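Orphan protein TM0875 (Thermotoga maritima, PDB 1O22) is an orphan protein of unknown function, a mixed alpha-beta chain with a previously unseen fold. Local coordinates at residues Y126-Y129 / S130-K133; S64-E67 / E68-V72. All coordinates share one frame; numbering follows the deposited sequence.

Interaction 1 of 2, residues Y126-Y129 / S130-K133; sequences YVPY and SSVK
Y129 and K133 meet by a CH-pi contact. CG of K133 lies 3.6 Å from the centroid of the Y129 ring and 24° off the ring normal, over one face but shifted toward the rim, so that its closest ring atom is CZ at 3.3 Å. CD of K133 follows, near CE2 and CZ, and the lysine chain then bends at its last two torsions. The ring gets to this place because CG of Y129 stands anti to the backbone N (chi1 169°), beside the carbonyl carbon, which carries the ring out to K133.

The apolar contact joins V127 with V132, whose side chains cross at about a right angle. CG1 of V132 fits against CB and CG2 of V127, 3.8 Å from each. L140 of helix 137-152 packs on both valines, which ties the strand end to the following helix. Replacing V132 by an alanine would probably open a gap beside V127 and L140, since the methyl groups that fill it would be missing.

Strand 122-128 ends here, and its exit toward helix 137-152 runs through two overlapping turns closed by i to i+3 backbone bonds. S131 N donates to P128 O (2.9 Å), and V132 N donates to Y129 O (3.2 Å, N-H...O angle 151°). Both donors sit well above the plane of the carbonyl they use. V132 N also makes a weak bond to P128 O, giving this oxygen a second donor.

OG of S131 passes 3.5 Å from CG of the P128 ring. The hydroxyl itself is hydrogen-bonded to OD2 of D113, in the loop before strand 114-119, and D113 also touches P128.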
ATOM      1  N   TYR A 126      -3.170  -3.774 -16.157  1.00 20.25           N
ATOM      2  CA  TYR A 126      -4.430  -3.806 -16.881  1.00 18.94           C
ATOM      3  C   TYR A 126      -4.083  -4.027 -18.310  1.00 18.66           C
ATOM      4  O   TYR A 126      -3.219  -3.328 -18.862  1.00 17.50           O
ATOM      5  CB  TYR A 126      -5.162  -2.476 -16.733  1.00 18.97           C
ATOM      6  CG  TYR A 126      -5.437  -2.160 -15.311  1.00 22.46           C
ATOM      7  CD1 TYR A 126      -6.617  -2.567 -14.704  1.00 27.36           C
ATOM      8  CD2 TYR A 126      -4.498  -1.456 -14.548  1.00 21.01           C
ATOM      9  CE1 TYR A 126      -6.843  -2.286 -13.356  1.00 26.15           C
ATOM     10  CE2 TYR A 126      -4.712  -1.176 -13.271  1.00 28.78           C
ATOM     11  CZ  TYR A 126      -5.891  -1.581 -12.661  1.00 25.87           C
ATOM     12  OH  TYR A 126      -6.046  -1.270 -11.341  1.00 30.04           O
ATOM     13  N   VAL A 127      -4.688  -5.044 -18.903  1.00 19.36           N
ATOM     14  CA  VAL A 127      -4.421  -5.363 -20.279  1.00 18.34           C
ATOM     15  C   VAL A 127      -5.738  -5.588 -21.017  1.00 17.60           C
ATOM     16  O   VAL A 127      -6.705  -6.107 -20.459  1.00 17.01           O
ATOM     17  CB  VAL A 127      -3.537  -6.600 -20.417  1.00 20.03           C
ATOM     18  CG1 VAL A 127      -2.085  -6.276 -20.068  1.00 27.76           C
ATOM     19  CG2 VAL A 127      -4.061  -7.758 -19.546  1.00 23.44           C
ATOM     20  N   PRO A 128      -5.777  -5.214 -22.280  1.00 19.69           N
ATOM     21  CA  PRO A 128      -6.984  -5.420 -23.063  1.00 19.91           C
ATOM     22  C   PRO A 128      -7.155  -6.867 -23.459  1.00 16.75           C
ATOM     23  O   PRO A 128      -6.194  -7.556 -23.828  1.00 14.91           O
ATOM     24  CB  PRO A 128      -6.773  -4.534 -24.304  1.00 23.02           C
ATOM     25  CG  PRO A 128      -5.350  -4.232 -24.365  1.00 23.65           C
ATOM     26  CD  PRO A 128      -4.697  -4.600 -23.063  1.00 22.42           C
ATOM     27  N   TYR A 129      -8.389  -7.329 -23.387  1.00 17.20           N
ATOM     28  CA  TYR A 129      -8.702  -8.689 -23.763  1.00 19.69           C
ATOM     29  C   TYR A 129      -8.061  -9.063 -25.107  1.00 23.90           C
ATOM     30  O   TYR A 129      -7.398 -10.113 -25.255  1.00 22.70           O
ATOM     31  CB  TYR A 129     -10.217  -8.868 -23.871  1.00 22.62           C
ATOM     32  CG  TYR A 129     -10.647 -10.198 -24.511  1.00 29.40           C
ATOM     33  CD1 TYR A 129     -10.312 -11.424 -23.910  1.00 46.74           C
ATOM     34  CD2 TYR A 129     -11.357 -10.229 -25.712  1.00 39.65           C
ATOM     35  CE1 TYR A 129     -10.672 -12.648 -24.485  1.00 45.49           C
ATOM     36  CE2 TYR A 129     -11.744 -11.457 -26.301  1.00 46.58           C
ATOM     37  CZ  TYR A 129     -11.388 -12.664 -25.678  1.00 53.26           C
ATOM     38  OH  TYR A 129     -11.746 -13.889 -26.219  1.00 53.30           O
ATOM     39  N   SER A 130      -8.275  -8.184 -26.073  1.00 21.18           N
ATOM     40  CA  SER A 130      -7.836  -8.420 -27.413  1.00 28.46           C
ATOM     41  C   SER A 130      -6.305  -8.666 -27.524  1.00 27.81           C
ATOM     42  O   SER A 130      -5.881  -9.398 -28.409  1.00 28.32           O
ATOM     43  CB  SER A 130      -8.268  -7.244 -28.283  1.00 29.79           C
ATOM     44  OG  SER A 130      -7.793  -6.021 -27.753  1.00 28.41           O
ATOM     45  N   SER A 131      -5.506  -8.054 -26.642  1.00 25.15           N
ATOM     46  CA  SER A 131      -4.048  -8.238 -26.641  1.00 28.61           C
ATOM     47  C   SER A 131      -3.480  -9.512 -25.956  1.00 28.94           C
ATOM     48  O   SER A 131      -2.348  -9.912 -26.218  1.00 29.01           O
ATOM     49  CB  SER A 131      -3.384  -7.019 -26.007  1.00 30.24           C
ATOM     50  OG  SER A 131      -3.520  -5.919 -26.877  1.00 31.48           O
ATOM     51  N   VAL A 132      -4.236 -10.111 -25.055  1.00 26.97           N
ATOM     52  CA  VAL A 132      -3.697 -11.200 -24.225  1.00 30.58           C
ATOM     53  C   VAL A 132      -4.547 -12.454 -24.346  1.00 32.78           C
ATOM     54  O   VAL A 132      -4.510 -13.275 -23.436  1.00 35.32           O
ATOM     55  CB  VAL A 132      -3.627 -10.797 -22.747  1.00 28.43           C
ATOM     56  CG1 VAL A 132      -2.724  -9.564 -22.590  1.00 31.46           C
ATOM     57  CG2 VAL A 132      -5.034 -10.532 -22.162  1.00 31.43           C
ATOM     58  N   LYS A 133      -5.275 -12.575 -25.475  1.00 33.09           N
ATOM     59  CA  LYS A 133      -6.277 -13.624 -25.717  1.00 34.52           C
ATOM     60  C   LYS A 133      -5.653 -15.021 -25.632  1.00 32.66           C
ATOM     61  O   LYS A 133      -6.272 -15.960 -25.137  1.00 33.17           O
ATOM     62  CB  LYS A 133      -6.966 -13.445 -27.111  1.00 34.47           C
ATOM     63  CG  LYS A 133      -8.390 -12.881 -27.100  1.00 36.80           C
ATOM     64  CD  LYS A 133      -8.813 -12.212 -28.445  1.00 41.77           C
ATOM     65  CE  LYS A 133      -9.099 -13.238 -29.571  1.00 39.56           C
ATOM     66  NZ  LYS A 133      -7.861 -13.804 -30.183  1.00 37.23           N
TER

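Interaction 2 of 2, residues S64-E67 / E68-V72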
ATOM      1  N   SER A  64      -5.392  -7.642 -14.181  1.00 19.86           N
ATOM      2  CA  SER A  64      -6.771  -7.522 -14.612  1.00 19.14           C
ATOM      3  C   SER A  64      -6.837  -7.494 -16.119  1.00 16.76           C
ATOM      4  O   SER A  64      -6.111  -6.741 -16.769  1.00 18.55           O
ATOM      5  CB  SER A  64      -7.355  -6.235 -14.052  1.00 19.52           C
ATOM      6  OG  SER A  64      -7.400  -6.277 -12.641  1.00 27.76           O
ATOM      7  N   VAL A  65      -7.709  -8.305 -16.687  1.00 16.26           N
ATOM      8  CA  VAL A  65      -8.002  -8.279 -18.113  1.00 16.86           C
ATOM      9  C   VAL A  65      -9.313  -7.495 -18.341  1.00 18.19           C
ATOM     10  O   VAL A  65     -10.326  -7.767 -17.720  1.00 17.14           O
ATOM     11  CB  VAL A  65      -8.111  -9.684 -18.694  1.00 18.94           C
ATOM     12  CG1 VAL A  65      -8.343  -9.642 -20.224  1.00 25.03           C
ATOM     13  CG2 VAL A  65      -6.823 -10.441 -18.406  1.00 24.14           C
ATOM     14  N   LEU A  66      -9.275  -6.513 -19.234  1.00 20.14           N
ATOM     15  CA  LEU A  66     -10.450  -5.703 -19.562  1.00 20.50           C
ATOM     16  C   LEU A  66     -11.258  -6.459 -20.585  1.00 19.39           C
ATOM     17  O   LEU A  66     -10.706  -7.098 -21.448  1.00 21.81           O
ATOM     18  CB  LEU A  66     -10.010  -4.340 -20.104  1.00 21.08           C
ATOM     19  CG  LEU A  66      -9.073  -3.648 -19.083  1.00 33.22           C
ATOM     20  CD1 LEU A  66      -8.045  -2.805 -19.808  1.00 41.92           C
ATOM     21  CD2 LEU A  66      -9.874  -2.872 -18.098  1.00 36.21           C
ATOM     22  N   GLU A  67     -12.567  -6.402 -20.478  1.00 17.95           N
ATOM     23  CA  GLU A  67     -13.432  -7.087 -21.407  1.00 21.43           C
ATOM     24  C   GLU A  67     -13.412  -6.414 -22.740  1.00 19.13           C
ATOM     25  O   GLU A  67     -13.006  -5.266 -22.871  1.00 16.99           O
ATOM     26  CB  GLU A  67     -14.876  -7.168 -20.885  1.00 25.89           C
ATOM     27  CG  GLU A  67     -15.013  -8.108 -19.692  1.00 38.01           C
ATOM     28  CD  GLU A  67     -16.405  -8.694 -19.556  1.00 52.46           C
ATOM     29  OE1 GLU A  67     -17.255  -8.072 -18.880  1.00 62.07           O
ATOM     30  OE2 GLU A  67     -16.653  -9.770 -20.139  1.00 66.90           O
ATOM     31  N   GLU A  68     -13.812  -7.173 -23.748  1.00 21.03           N
ATOM     32  CA  GLU A  68     -13.895  -6.667 -25.094  1.00 22.13           C
ATOM     33  C   GLU A  68     -14.848  -5.470 -25.133  1.00 20.87           C
ATOM     34  O   GLU A  68     -15.879  -5.488 -24.476  1.00 20.86           O
ATOM     35  CB  GLU A  68     -14.362  -7.802 -26.014  1.00 23.97           C
ATOM     36  CG  GLU A  68     -14.520  -7.393 -27.457  1.00 31.52           C
ATOM     37  CD  GLU A  68     -14.641  -8.586 -28.418  1.00 45.72           C
ATOM     38  OE1 GLU A  68     -14.830  -9.756 -27.944  1.00 36.37           O
ATOM     39  OE2 GLU A  68     -14.555  -8.332 -29.653  1.00 28.37           O
ATOM     40  N   GLY A  69     -14.493  -4.432 -25.890  1.00 19.19           N
ATOM     41  CA  GLY A  69     -15.299  -3.236 -25.988  1.00 17.42           C
ATOM     42  C   GLY A  69     -15.081  -2.277 -24.813  1.00 19.79           C
ATOM     43  O   GLY A  69     -15.816  -1.311 -24.688  1.00 19.12           O
ATOM     44  N   GLU A  70     -14.079  -2.561 -23.966  1.00 21.00           N
ATOM     45  CA  GLU A  70     -13.645  -1.671 -22.887  1.00 22.95           C
ATOM     46  C   GLU A  70     -12.224  -1.154 -23.131  1.00 22.18           C
ATOM     47  O   GLU A  70     -11.278  -1.910 -23.434  1.00 21.98           O
ATOM     48  CB  GLU A  70     -13.721  -2.375 -21.512  1.00 23.45           C
ATOM     49  CG  GLU A  70     -15.111  -2.863 -21.121  1.00 29.88           C
ATOM     50  CD  GLU A  70     -15.137  -3.558 -19.749  1.00 42.01           C
ATOM     51  OE1 GLU A  70     -14.058  -3.731 -19.118  1.00 36.72           O
ATOM     52  OE2 GLU A  70     -16.253  -3.939 -19.305  1.00 45.59           O
ATOM     53  N   GLU A  71     -12.088   0.153 -22.942  1.00 25.13           N
ATOM     54  CA  GLU A  71     -10.798   0.865 -22.888  1.00 24.80           C
ATOM     55  C   GLU A  71     -10.003   0.618 -21.638  1.00 23.26           C
ATOM     56  O   GLU A  71     -10.584   0.448 -20.564  1.00 27.33           O
ATOM     57  CB  GLU A  71     -11.056   2.356 -22.968  1.00 25.48           C
ATOM     58  CG  GLU A  71     -11.622   2.787 -24.291  1.00 27.16           C
ATOM     59  CD  GLU A  71     -11.886   4.278 -24.359  1.00 39.41           C
ATOM     60  OE1 GLU A  71     -12.788   4.751 -23.645  1.00 46.61           O
ATOM     61  OE2 GLU A  71     -11.219   4.961 -25.157  1.00 46.16           O
ATOM     62  N   VAL A  72      -8.681   0.582 -21.787  1.00 19.78           N
ATOM     63  CA  VAL A  72      -7.768   0.529 -20.647  1.00 25.14           C
ATOM     64  C   VAL A  72      -7.815   1.864 -19.906  1.00 21.19           C
ATOM     65  O   VAL A  72      -8.061   2.892 -20.500  1.00 21.18           O
ATOM     66  CB  VAL A  72      -6.253   0.225 -21.063  1.00 25.86           C
ATOM     67  CG1 VAL A  72      -6.125  -1.154 -21.707  1.00 35.96           C
ATOM     68  CG2 VAL A  72      -5.645   1.348 -21.956  1.00 30.75           C
TER
HETATM   69  O   HOH W   1     -10.331  -4.353 -23.633  1.00 21.28           O
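The carboxylate of E70 has one face laid against E67. CB of E67 stands almost straight over the carboxylate carbon CD of E70, at 3.8 Å, and E67 N lies above the same face near OE1. The bond from E67 N to E70 OE1 (3.3 Å) is weak, in keeping with a donor that comes down on the carboxylate from above its plane. The group reaches back this far because CG of E70 is anti to the carbonyl carbon (chi1 -60°) and the chain beyond it is fully extended. The second flat group, the E67 carboxylate, brings its OE1 to within 4.3 Å of E70 OE2; these like charges would be expected to disfavour each other, and the end of the E67 side chain leads away from the turn.

E67 O takes two donors. E70 N donates to it at 3.1 Å, 34° from the carbonyl plane, while CB of E70 rests 3.3 Å from the same oxygen. A water adds a second donor to E67 O (2.9 Å) and also donates to E70 O (2.6 Å), so it bridges the two carbonyls at the ends of the turn.

Further along, the side chain of L66 crosses that of V72 at about a right angle, an apolar contact whose very short modelled separation is doubtful. L66 also packs on P73, and V72 on P128 of the neighbouring strand.

G69 has a positive phi (81°), a conformation that glycine adopts readily, and it follows E68 in an extended one. Together they form the corners of a type II beta turn from E67 to E70, which takes the chain off the end of strand 56-66 into the loop leading to strand 75-81.

In the fold
Interactions 1 and 2 sit at the ends of two neighbouring parallel strands of the mixed sheet, 122-128 and 56-66, with their centres about 7 Å apart. Probable hydrogen bonds join the strands: L66 N with V127 O (2.9 Å) and V127 N with S64 O (3.1 Å). The turn of interaction 1 leans on strand 56-66, with CA of Y129 3.7 Å from CG1 of V65 and V132 touching V65, while E68 of the other turn touches Y129. Both come near the dimer partner, Y126 packing on L80 and E71 on P82 of the second subunit. No active site or ligand is known here.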